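PDB 3BNV: Cj0977, which is a sigma28-regulated nonflagellar virulence protein of Campylobacter jejuni, has a hot-dog fold and is of unknown biochemical function. Local coordinates for residues Glu10-Ala15 with Gly103-Leu108; Ile39-Ile42 with Ala47-Ile50; Leu51-Glu56 with Gly63-Ala68; Ala72-Val77 with Val123-His128. One frame throughout, in Å; residues are numbered along the deposited sequence.

Contact 1 of 4, residues Glu10-Ala15 with Gly103-Leu108; sequences EEYASA and GDVLEL
Tyr12 swings its CG beside its own backbone N (chi1 -67°), and that rotation sends the phenol out of the N-terminal loop toward Val105 and Glu107 on strand 105-112. Glu107 makes the same choice (chi1 -61°) and then runs on extended, so its carboxylate arrives beside the ring. Val105 comes from the opposite direction and meets the far end of the phenol with both methyls: CG2 lies 3.3 Å from Tyr12 CZ, while CG1 is turned to the hydroxyl. That approach to the ring is oblique. Glu107 crosses the tyrosine at about a right angle, its OE1 standing near the ring plane at the edge, 3.7 Å from Tyr12 CE1, with the carboxylate plane turned 71° from the ring. Leu106 and Leu108, which alternate with these residues, point the other way and pack on helix 67-82. The tyrosine therefore packs on the face of the hot-dog sheet turned from the helix, over Val105 and Glu107. A few residues on, Ser14 OG caps helix 15-22 at the N of Asp17. Chemically the join is mixed: apolar where the methyls meet the phenol, and perhaps mildly electrostatic where a carboxylate oxygen faces the slightly positive hydrogens of the ring edge.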
loop_
_atom_site.group_PDB
_atom_site.type_symbol
_atom_site.label_atom_id
_atom_site.label_comp_id
_atom_site.label_asym_id
_atom_site.label_seq_id
_atom_site.Cartn_x
_atom_site.Cartn_y
_atom_site.Cartn_z
ATOM N N GLU A 10 14.869 -12.780 11.171
ATOM C CA GLU A 10 14.098 -12.980 12.415
ATOM C C GLU A 10 14.956 -13.284 13.695
ATOM O O GLU A 10 15.065 -14.424 14.193
ATOM C CB GLU A 10 13.044 -14.037 12.213
ATOM C CG GLU A 10 11.878 -13.541 11.418
ATOM C CD GLU A 10 12.263 -13.076 10.032
ATOM O OE1 GLU A 10 11.322 -12.952 9.207
ATOM O OE2 GLU A 10 13.485 -12.845 9.778
ATOM N N GLU A 11 15.589 -12.207 14.163
ATOM C CA GLU A 11 15.930 -11.992 15.553
ATOM C C GLU A 11 14.808 -11.157 16.215
ATOM O O GLU A 11 15.039 -10.478 17.218
ATOM C CB GLU A 11 17.238 -11.205 15.600
ATOM C CG GLU A 11 17.365 -10.209 14.452
ATOM C CD GLU A 11 18.457 -9.171 14.681
ATOM O OE1 GLU A 11 18.407 -8.463 15.714
ATOM O OE2 GLU A 11 19.353 -9.058 13.817
ATOM N N TYR A 12 13.600 -11.189 15.644
ATOM C CA TYR A 12 12.482 -10.431 16.195
ATOM C C TYR A 12 11.362 -11.332 16.698
ATOM O O TYR A 12 10.458 -10.871 17.406
ATOM C CB TYR A 12 11.908 -9.477 15.157
ATOM C CG TYR A 12 12.817 -8.352 14.750
ATOM C CD1 TYR A 12 12.708 -7.104 15.340
ATOM C CD2 TYR A 12 13.759 -8.533 13.751
ATOM C CE1 TYR A 12 13.517 -6.071 14.952
ATOM C CE2 TYR A 12 14.588 -7.509 13.361
ATOM C CZ TYR A 12 14.473 -6.283 13.963
ATOM O OH TYR A 12 15.310 -5.262 13.569
ATOM N N ALA A 13 11.407 -12.606 16.314
ATOM C CA ALA A 13 10.421 -13.577 16.772
ATOM C C ALA A 13 10.939 -14.983 16.594
ATOM O O ALA A 13 11.606 -15.283 15.599
ATOM C CB ALA A 13 9.123 -13.418 16.016
ATOM N N SER A 14 10.600 -15.850 17.546
ATOM C CA SER A 14 11.056 -17.227 17.516
ATOM C C SER A 14 10.485 -17.951 16.308
ATOM O O SER A 14 9.468 -17.543 15.755
ATOM C CB SER A 14 10.684 -17.949 18.817
ATOM O OG SER A 14 9.278 -18.123 18.961
ATOM N N ALA A 15 11.149 -19.023 15.885
ATOM C CA ALA A 15 10.576 -19.875 14.847
ATOM C C ALA A 15 9.191 -20.384 15.285
ATOM O O ALA A 15 8.250 -20.442 14.488
ATOM C CB ALA A 15 11.499 -21.032 14.540
ATOM N N GLY A 103 17.282 -1.388 4.468
ATOM C CA GLY A 103 18.003 -1.913 5.624
ATOM C C GLY A 103 17.220 -1.781 6.927
ATOM O O GLY A 103 17.485 -2.476 7.904
ATOM N N ASP A 104 16.268 -0.862 6.961
ATOM C CA ASP A 104 15.435 -0.703 8.145
ATOM C C ASP A 104 14.504 -1.893 8.298
ATOM O O ASP A 104 14.043 -2.455 7.303
ATOM C CB ASP A 104 14.584 0.574 8.062
ATOM C CG ASP A 104 15.362 1.814 8.458
ATOM O OD1 ASP A 104 16.418 1.665 9.107
ATOM O OD2 ASP A 104 14.909 2.935 8.140
ATOM N N VAL A 105 14.220 -2.279 9.536
ATOM C CA VAL A 105 13.087 -3.141 9.745
ATOM C C VAL A 105 11.989 -2.427 10.526
ATOM O O VAL A 105 12.213 -1.844 11.569
ATOM C CB VAL A 105 13.460 -4.543 10.317
ATOM C CG1 VAL A 105 14.914 -4.656 10.536
ATOM C CG2 VAL A 105 12.658 -4.872 11.568
ATOM N N LEU A 106 10.794 -2.463 9.971
ATOM C CA LEU A 106 9.652 -1.819 10.559
ATOM C C LEU A 106 8.916 -2.793 11.469
ATOM O O LEU A 106 8.690 -3.961 11.116
ATOM C CB LEU A 106 8.736 -1.371 9.444
ATOM C CG LEU A 106 7.421 -0.695 9.792
ATOM C CD1 LEU A 106 7.684 0.696 10.348
ATOM C CD2 LEU A 106 6.611 -0.619 8.520
ATOM N N GLU A 107 8.555 -2.314 12.652
ATOM C CA GLU A 107 7.807 -3.115 13.607
ATOM C C GLU A 107 6.371 -2.550 13.736
ATOM O O GLU A 107 6.179 -1.428 14.175
ATOM C CB GLU A 107 8.551 -3.120 14.938
ATOM C CG GLU A 107 9.921 -3.711 14.819
ATOM C CD GLU A 107 10.708 -3.757 16.149
ATOM O OE1 GLU A 107 11.798 -3.085 16.207
ATOM O OE2 GLU A 107 10.225 -4.466 17.110
ATOM N N LEU A 108 5.367 -3.318 13.323
ATOM C CA LEU A 108 3.989 -2.834 13.366
ATOM C C LEU A 108 3.158 -3.499 14.474
ATOM O O LEU A 108 3.305 -4.682 14.738
ATOM C CB LEU A 108 3.316 -3.020 12.004
ATOM C CG LEU A 108 4.089 -2.483 10.797
ATOM C CD1 LEU A 108 5.127 -3.461 10.238
ATOM C CD2 LEU A 108 3.147 -2.074 9.680
#

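Contact 2 of 4, residues Ile39-Ile42 with Ala47-Ile50; sequences IIEI and AKSI
Ile40 and Glu41 both face Lys48 across this antiparallel pair, and the carbonyl oxygen of Lys48 takes the N-H of each. The bond from Ile40 N to Lys48 O is 2.7 Å long and fairly straight (157° at the hydrogen); the one from Glu41 N is weak. Lys48 N returns a bond of 2.8 Å to Glu41 O. This is a classic beta bulge, and the extra residue shifts the register by one, so that Ile40 and Glu41 share Lys48. Ile40 turns its CB toward the neighbouring strand. With CG1 anti to the backbone N (chi1 -151°) and the chain extended from there, its CD1 reaches CG2 of Ile50 at 3.6 Å, while its own CG2 lies against CB of Lys48 at 3.5 Å. The two strands, 38-43 and 46-52, form the hairpin at one border of the hot-dog sheet. Ile39, Ala47 and Ser49 lie on its helix side, where Ile39 touches Tyr76 and where Ala47 and Ser49 meet Val77; Ile42 starts on that face, but its end leads off toward Leu25. Within that row CD1 of Ile39 comes to CB of Ser49 at 3.9 Å. Glu41 and Lys48 occupy the other face. Their CB atoms are 3.9 Å apart, and both chains run out extended at a slant to one another. Glu41 OE2 and Lys48 NZ finish 5.0 Å apart, too far for a salt bridge, though the opposite charges may still attract. Ala13, from the loop before helix 15-22, also packs on Ile40.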
loop_
_atom_site.group_PDB
_atom_site.type_symbol
_atom_site.label_atom_id
_atom_site.label_comp_id
_atom_site.label_asym_id
_atom_site.label_seq_id
_atom_site.Cartn_x
_atom_site.Cartn_y
_atom_site.Cartn_z
ATOM N N ILE A 39 3.533 -11.836 9.994
ATOM C CA ILE A 39 2.809 -11.711 11.247
ATOM C C ILE A 39 3.532 -12.529 12.297
ATOM O O ILE A 39 3.880 -13.678 12.070
ATOM C CB ILE A 39 1.384 -12.220 11.110
ATOM C CG1 ILE A 39 0.742 -11.646 9.854
ATOM C CG2 ILE A 39 0.567 -11.858 12.337
ATOM C CD1 ILE A 39 0.560 -10.137 9.896
ATOM N N ILE A 40 3.736 -11.932 13.459
ATOM C CA ILE A 40 4.742 -12.374 14.418
ATOM C C ILE A 40 4.040 -12.688 15.751
ATOM O O ILE A 40 4.585 -13.350 16.626
ATOM C CB ILE A 40 5.761 -11.190 14.545
ATOM C CG1 ILE A 40 7.145 -11.612 14.877
ATOM C CG2 ILE A 40 5.409 -10.225 15.640
ATOM C CD1 ILE A 40 7.840 -10.443 15.561
ATOM N N GLU A 41 2.813 -12.197 15.876
ATOM C CA GLU A 41 1.983 -12.452 17.038
ATOM C C GLU A 41 0.543 -12.051 16.743
ATOM O O GLU A 41 0.281 -11.058 16.041
ATOM C CB GLU A 41 2.511 -11.705 18.254
ATOM C CG GLU A 41 1.550 -11.671 19.400
ATOM C CD GLU A 41 2.192 -11.203 20.695
ATOM O OE1 GLU A 41 1.527 -11.380 21.748
ATOM O OE2 GLU A 41 3.345 -10.678 20.668
ATOM N N ILE A 42 -0.394 -12.853 17.240
ATOM C CA ILE A 42 -1.804 -12.498 17.111
ATOM C C ILE A 42 -2.582 -12.921 18.325
ATOM O O ILE A 42 -2.148 -13.758 19.081
ATOM C CB ILE A 42 -2.498 -13.054 15.856
ATOM C CG1 ILE A 42 -2.914 -14.497 16.058
ATOM C CG2 ILE A 42 -1.616 -12.943 14.642
ATOM C CD1 ILE A 42 -3.786 -14.968 14.914
ATOM N N ALA A 47 -2.646 -7.807 16.654
ATOM C CA ALA A 47 -1.609 -8.454 15.851
ATOM C C ALA A 47 -0.315 -7.646 15.810
ATOM O O ALA A 47 -0.324 -6.413 15.892
ATOM C CB ALA A 47 -2.107 -8.719 14.451
ATOM N N LYS A 48 0.801 -8.349 15.680
ATOM C CA LYS A 48 2.118 -7.710 15.601
ATOM C C LYS A 48 2.849 -8.219 14.365
ATOM O O LYS A 48 2.823 -9.415 14.080
ATOM C CB LYS A 48 2.925 -8.048 16.847
ATOM C CG LYS A 48 3.939 -6.991 17.259
ATOM C CD LYS A 48 4.771 -7.439 18.484
ATOM C CE LYS A 48 5.637 -6.284 19.056
ATOM N NZ LYS A 48 5.963 -6.411 20.544
ATOM N N SER A 49 3.479 -7.334 13.605
ATOM C CA SER A 49 4.186 -7.802 12.406
ATOM C C SER A 49 5.520 -7.124 12.205
ATOM O O SER A 49 5.838 -6.148 12.874
ATOM C CB SER A 49 3.310 -7.669 11.158
ATOM O OG SER A 49 3.296 -6.346 10.671
ATOM N N ILE A 50 6.326 -7.663 11.314
ATOM C CA ILE A 50 7.555 -6.980 10.993
ATOM C C ILE A 50 7.775 -6.959 9.500
ATOM O O ILE A 50 7.454 -7.911 8.813
ATOM C CB ILE A 50 8.808 -7.502 11.776
ATOM C CG1 ILE A 50 9.418 -8.683 11.079
ATOM C CG2 ILE A 50 8.547 -7.735 13.271
ATOM C CD1 ILE A 50 10.521 -8.216 10.176
#

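Contact 3 of 4, residues Leu51-Glu56 with Gly63-Ala68; sequences LITTSE and GLIFDA
Ile65 lays its terminal methyl over Thr53, with CD1 3.6 Å from Thr53 CB and CG1 following alongside the same carbon and CG2. In this hot-dog fold the pair bridges the two ends of the connection that leads from strand 46-52 into the central helix 67-82: Thr53 lies just past the strand, Ile65 just ahead of the helix. The two side chains meet at a slant, and the touch is carbon to carbon, without a hydrogen bond between them. Ile65 has CG1 beside its backbone N (chi1 -59°), which carries CD1 across to the threonine and leaves it 4.0 Å from Thr54 O as well. Thr53 meets Ile65 mainly with CB and CG2, while its OG1 is hydrogen-bonded to Gly103 N and to Asp104 O, with a weaker bond to Lys101 O. These bonds to the loop before strand 105-112 fix the rotation of the side chain. Leu100 of that loop packs against both Thr53 and Ile65. The residues after Ile65 look to the second subunit: Phe66 and Asp67 lie on Asn75 of that chain, and Asp67 OD1 accepts from the N of its Ile89. At the other end of the connection the chain bends in an ST turn, in which Glu56 N donates to Thr54 OG1 over 3.2 Å, with an angle of 152° at the hydrogen.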
loop_
_atom_site.group_PDB
_atom_site.type_symbol
_atom_site.label_atom_id
_atom_site.label_comp_id
_atom_site.label_asym_id
_atom_site.label_seq_id
_atom_site.Cartn_x
_atom_site.Cartn_y
_atom_site.Cartn_z
ATOM N N LEU A 51 8.277 -5.838 9.005
ATOM C CA LEU A 51 8.594 -5.691 7.598
ATOM C C LEU A 51 10.078 -5.444 7.484
ATOM O O LEU A 51 10.580 -4.437 7.985
ATOM C CB LEU A 51 7.844 -4.511 6.995
ATOM C CG LEU A 51 8.041 -4.198 5.515
ATOM C CD1 LEU A 51 7.303 -5.217 4.691
ATOM C CD2 LEU A 51 7.539 -2.802 5.142
ATOM N N ILE A 52 10.801 -6.378 6.870
ATOM C CA ILE A 52 12.188 -6.086 6.558
ATOM C C ILE A 52 12.251 -5.512 5.146
ATOM O O ILE A 52 11.789 -6.131 4.181
ATOM C CB ILE A 52 13.173 -7.263 6.831
ATOM C CG1 ILE A 52 13.253 -8.210 5.660
ATOM C CG2 ILE A 52 12.751 -8.016 8.051
ATOM C CD1 ILE A 52 13.213 -9.716 6.088
ATOM N N THR A 53 12.784 -4.306 5.043
ATOM C CA THR A 53 12.806 -3.621 3.764
ATOM C C THR A 53 13.792 -4.300 2.817
ATOM O O THR A 53 14.844 -4.757 3.241
ATOM C CB THR A 53 13.166 -2.134 3.919
ATOM O OG1 THR A 53 14.504 -2.009 4.411
ATOM C CG2 THR A 53 12.225 -1.485 4.877
ATOM N N THR A 54 13.435 -4.393 1.538
ATOM C CA THR A 54 14.332 -5.049 0.568
ATOM C C THR A 54 14.484 -4.180 -0.670
ATOM O O THR A 54 13.760 -3.195 -0.858
ATOM C CB THR A 54 13.865 -6.481 0.125
ATOM O OG1 THR A 54 12.811 -6.373 -0.840
ATOM C CG2 THR A 54 13.397 -7.316 1.307
ATOM N N SER A 55 15.437 -4.550 -1.516
ATOM C CA SER A 55 15.713 -3.747 -2.692
ATOM C C SER A 55 14.556 -3.780 -3.672
ATOM O O SER A 55 14.531 -3.002 -4.608
ATOM C CB SER A 55 16.953 -4.234 -3.375
ATOM O OG SER A 55 16.752 -5.570 -3.781
ATOM N N GLU A 56 13.583 -4.659 -3.442
ATOM C CA GLU A 56 12.398 -4.720 -4.300
ATOM C C GLU A 56 11.388 -3.623 -4.031
ATOM O O GLU A 56 10.465 -3.434 -4.810
ATOM C CB GLU A 56 11.733 -6.099 -4.212
ATOM C CG GLU A 56 12.558 -7.169 -4.966
ATOM C CD GLU A 56 11.863 -8.526 -5.041
ATOM O OE1 GLU A 56 10.988 -8.783 -4.171
ATOM O OE2 GLU A 56 12.196 -9.323 -5.961
ATOM N N GLY A 63 18.146 4.275 -1.746
ATOM C CA GLY A 63 17.653 3.419 -0.668
ATOM C C GLY A 63 16.333 3.861 -0.073
ATOM O O GLY A 63 15.915 3.351 0.953
ATOM N N LEU A 64 15.661 4.803 -0.714
ATOM C CA LEU A 64 14.407 5.294 -0.203
ATOM C C LEU A 64 13.324 4.269 -0.543
ATOM O O LEU A 64 13.233 3.793 -1.670
ATOM C CB LEU A 64 14.092 6.663 -0.799
ATOM C CG LEU A 64 12.725 7.281 -0.495
ATOM C CD1 LEU A 64 12.731 7.794 0.896
ATOM C CD2 LEU A 64 12.444 8.404 -1.504
ATOM N N ILE A 65 12.523 3.913 0.452
ATOM C CA ILE A 65 11.535 2.875 0.334
ATOM C C ILE A 65 10.181 3.492 0.003
ATOM O O ILE A 65 9.696 4.351 0.735
ATOM C CB ILE A 65 11.442 2.107 1.662
ATOM C CG1 ILE A 65 12.804 1.513 2.004
ATOM C CG2 ILE A 65 10.435 1.004 1.593
ATOM C CD1 ILE A 65 13.178 0.223 1.220
ATOM N N PHE A 66 9.567 3.031 -1.087
ATOM C CA PHE A 66 8.280 3.529 -1.513
ATOM C C PHE A 66 7.308 3.399 -0.371
ATOM O O PHE A 66 7.183 2.323 0.213
ATOM C CB PHE A 66 7.779 2.701 -2.671
ATOM C CG PHE A 66 6.637 3.312 -3.410
ATOM C CD1 PHE A 66 5.509 2.555 -3.716
ATOM C CD2 PHE A 66 6.703 4.626 -3.862
ATOM C CE1 PHE A 66 4.465 3.097 -4.446
ATOM C CE2 PHE A 66 5.671 5.175 -4.590
ATOM C CZ PHE A 66 4.540 4.413 -4.877
ATOM N N ASP A 67 6.597 4.481 -0.056
ATOM C CA ASP A 67 5.739 4.511 1.119
ATOM C C ASP A 67 4.640 3.441 1.108
ATOM O O ASP A 67 4.248 2.928 2.165
ATOM C CB ASP A 67 5.144 5.900 1.286
ATOM C CG ASP A 67 6.202 6.971 1.616
ATOM O OD1 ASP A 67 6.409 7.929 0.819
ATOM O OD2 ASP A 67 6.821 6.874 2.700
ATOM N N ALA A 68 4.155 3.069 -0.069
ATOM C CA ALA A 68 3.081 2.086 -0.165
ATOM C C ALA A 68 3.408 0.758 0.491
ATOM O O ALA A 68 2.509 0.040 0.942
ATOM C CB ALA A 68 2.696 1.869 -1.597
#

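Contact 4 of 4, residues Ala72-Val77 with Val123-His128; sequences AAANYV and VKVVGH
This is a helix-on-sheet contact at the heart of the hot-dog fold, where the long central helix 67-82 rests on strand 120-129 of the antiparallel sheet that wraps it. Its centre lies only about 4 Å from that of the chain. Val125 carries it, with its CB directed toward the helix, and touches two residues one turn apart. A single methyl serves both: Val125 CG1 is 3.9 Å from Ala74 CB and 3.8 Å from Val77 CG1. The torsion explains this, for with CG1 anti to the backbone N (chi1 -168°) that branch is presented to the pair. The other branch, CG2, comes to 4.1 Å from the carbonyl oxygen of Ala74. The two valines run antiparallel past one another and touch through their CG1 methyls. The alanine, with nothing beyond CB, lets the strand come close: the CA atoms of Ala74 and Val125 are 6.3 Å apart. All three residues are buried, and the contact between their side chains is apolar. Next along the strand, Val126 points away from the helix, as alternation in a strand requires. The side of the helix that bears Asn75 is turned from the strand, toward the second subunit. Further along the same helix, Ala78 packs on both Val123 and Val125. On one flank of the contact Ala74 touches Phe135 of strand 132-143, and on the other Val77 leans on Leu108 and Ala110 of strand 105-112.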
loop_
_atom_site.group_PDB
_atom_site.type_symbol
_atom_site.label_atom_id
_atom_site.label_comp_id
_atom_site.label_asym_id
_atom_site.label_seq_id
_atom_site.Cartn_x
_atom_site.Cartn_y
_atom_site.Cartn_z
ATOM N N ALA A 72 1.218 -1.355 2.782
ATOM C CA ALA A 72 0.949 -2.762 2.625
ATOM C C ALA A 72 1.121 -3.492 3.941
ATOM O O ALA A 72 0.270 -4.284 4.314
ATOM C CB ALA A 72 1.838 -3.359 1.572
ATOM N N ALA A 73 2.213 -3.244 4.648
ATOM C CA ALA A 73 2.438 -3.949 5.890
ATOM C C ALA A 73 1.298 -3.618 6.879
ATOM O O ALA A 73 0.743 -4.505 7.526
ATOM C CB ALA A 73 3.785 -3.591 6.443
ATOM N N ALA A 74 0.928 -2.343 6.963
ATOM C CA ALA A 74 -0.143 -1.943 7.862
ATOM C C ALA A 74 -1.473 -2.612 7.486
ATOM O O ALA A 74 -2.259 -3.038 8.344
ATOM C CB ALA A 74 -0.278 -0.459 7.851
ATOM N N ASN A 75 -1.712 -2.695 6.195
ATOM C CA ASN A 75 -2.888 -3.322 5.657
ATOM C C ASN A 75 -2.931 -4.800 6.088
ATOM O O ASN A 75 -3.962 -5.337 6.521
ATOM C CB ASN A 75 -2.844 -3.131 4.144
ATOM C CG ASN A 75 -4.053 -3.673 3.428
ATOM O OD1 ASN A 75 -4.887 -4.399 3.997
ATOM N ND2 ASN A 75 -4.142 -3.353 2.149
ATOM N N TYR A 76 -1.793 -5.458 6.016
ATOM C CA TYR A 76 -1.724 -6.862 6.386
ATOM C C TYR A 76 -1.948 -7.062 7.896
ATOM O O TYR A 76 -2.833 -7.806 8.302
ATOM C CB TYR A 76 -0.415 -7.434 5.860
ATOM C CG TYR A 76 -0.172 -8.905 6.032
ATOM C CD1 TYR A 76 1.095 -9.369 6.294
ATOM C CD2 TYR A 76 -1.176 -9.823 5.890
ATOM C CE1 TYR A 76 1.351 -10.718 6.434
ATOM C CE2 TYR A 76 -0.927 -11.190 6.041
ATOM C CZ TYR A 76 0.336 -11.626 6.313
ATOM O OH TYR A 76 0.610 -12.969 6.460
ATOM N N VAL A 77 -1.181 -6.389 8.735
ATOM C CA VAL A 77 -1.346 -6.566 10.176
ATOM C C VAL A 77 -2.738 -6.089 10.691
ATOM O O VAL A 77 -3.283 -6.652 11.634
ATOM C CB VAL A 77 -0.181 -5.966 10.991
ATOM C CG1 VAL A 77 -0.323 -4.477 11.136
ATOM C CG2 VAL A 77 -0.145 -6.557 12.336
ATOM N N VAL A 123 -9.327 -0.358 12.941
ATOM C CA VAL A 123 -8.081 -0.886 13.477
ATOM C C VAL A 123 -7.008 0.192 13.530
ATOM O O VAL A 123 -6.749 0.879 12.544
ATOM C CB VAL A 123 -7.592 -2.052 12.612
ATOM C CG1 VAL A 123 -6.240 -2.590 13.133
ATOM C CG2 VAL A 123 -8.649 -3.148 12.564
ATOM N N LYS A 124 -6.392 0.342 14.692
ATOM C CA LYS A 124 -5.360 1.352 14.886
ATOM C C LYS A 124 -4.010 0.656 14.652
ATOM O O LYS A 124 -3.711 -0.364 15.283
ATOM C CB LYS A 124 -5.500 1.924 16.302
ATOM C CG LYS A 124 -5.392 3.418 16.403
ATOM C CD LYS A 124 -4.046 3.900 15.786
ATOM C CE LYS A 124 -3.824 5.435 15.922
ATOM N NZ LYS A 124 -4.360 6.212 14.747
ATOM N N VAL A 125 -3.232 1.152 13.698
ATOM C CA VAL A 125 -1.925 0.575 13.402
ATOM C C VAL A 125 -0.814 1.603 13.654
ATOM O O VAL A 125 -0.973 2.791 13.354
ATOM C CB VAL A 125 -1.812 0.133 11.938
ATOM C CG1 VAL A 125 -0.571 -0.725 11.734
ATOM C CG2 VAL A 125 -3.071 -0.618 11.490
ATOM N N VAL A 126 0.308 1.138 14.182
ATOM C CA VAL A 126 1.405 2.016 14.529
ATOM C C VAL A 126 2.674 1.314 14.066
ATOM O O VAL A 126 2.777 0.101 14.206
ATOM C CB VAL A 126 1.456 2.229 16.049
ATOM C CG1 VAL A 126 2.431 1.290 16.665
ATOM C CG2 VAL A 126 1.864 3.602 16.369
ATOM N N GLY A 127 3.624 2.051 13.480
ATOM C CA GLY A 127 4.878 1.443 13.009
ATOM C C GLY A 127 6.127 2.108 13.594
ATOM O O GLY A 127 6.207 3.336 13.695
ATOM N N HIS A 128 7.111 1.306 13.975
ATOM C CA HIS A 128 8.338 1.817 14.540
ATOM C C HIS A 128 9.548 1.306 13.771
ATOM O O HIS A 128 9.549 0.171 13.300
ATOM C CB HIS A 128 8.498 1.336 15.983
ATOM C CG HIS A 128 7.711 2.125 16.972
ATOM N ND1 HIS A 128 6.440 1.766 17.366
ATOM C CD2 HIS A 128 8.008 3.258 17.648
ATOM C CE1 HIS A 128 5.994 2.639 18.253
ATOM N NE2 HIS A 128 6.923 3.554 18.438
#

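Overall arrangement
Contacts 1, 2 and 4 involve neighbouring strands of one sheet: centres are about 10 Å apart for contacts 1 and 2 and for 2 and 4, and about 14 Å for 1 and 4. Probable backbone hydrogen bonds link them, Leu108 O to Ser49 N at 2.9 Å and Glu107 N to His128 O at 2.8 Å. Contact 1 lies on the sheet face turned from the helix, contact 4 on the helix side, and the hairpin of contact 2 takes part in both. Contact 3 follows where strand 46-52 ends, its centre about 19 Å from that of contact 2, and leads into the helix of contact 4. Contacts 3 and 4 both touch the second subunit.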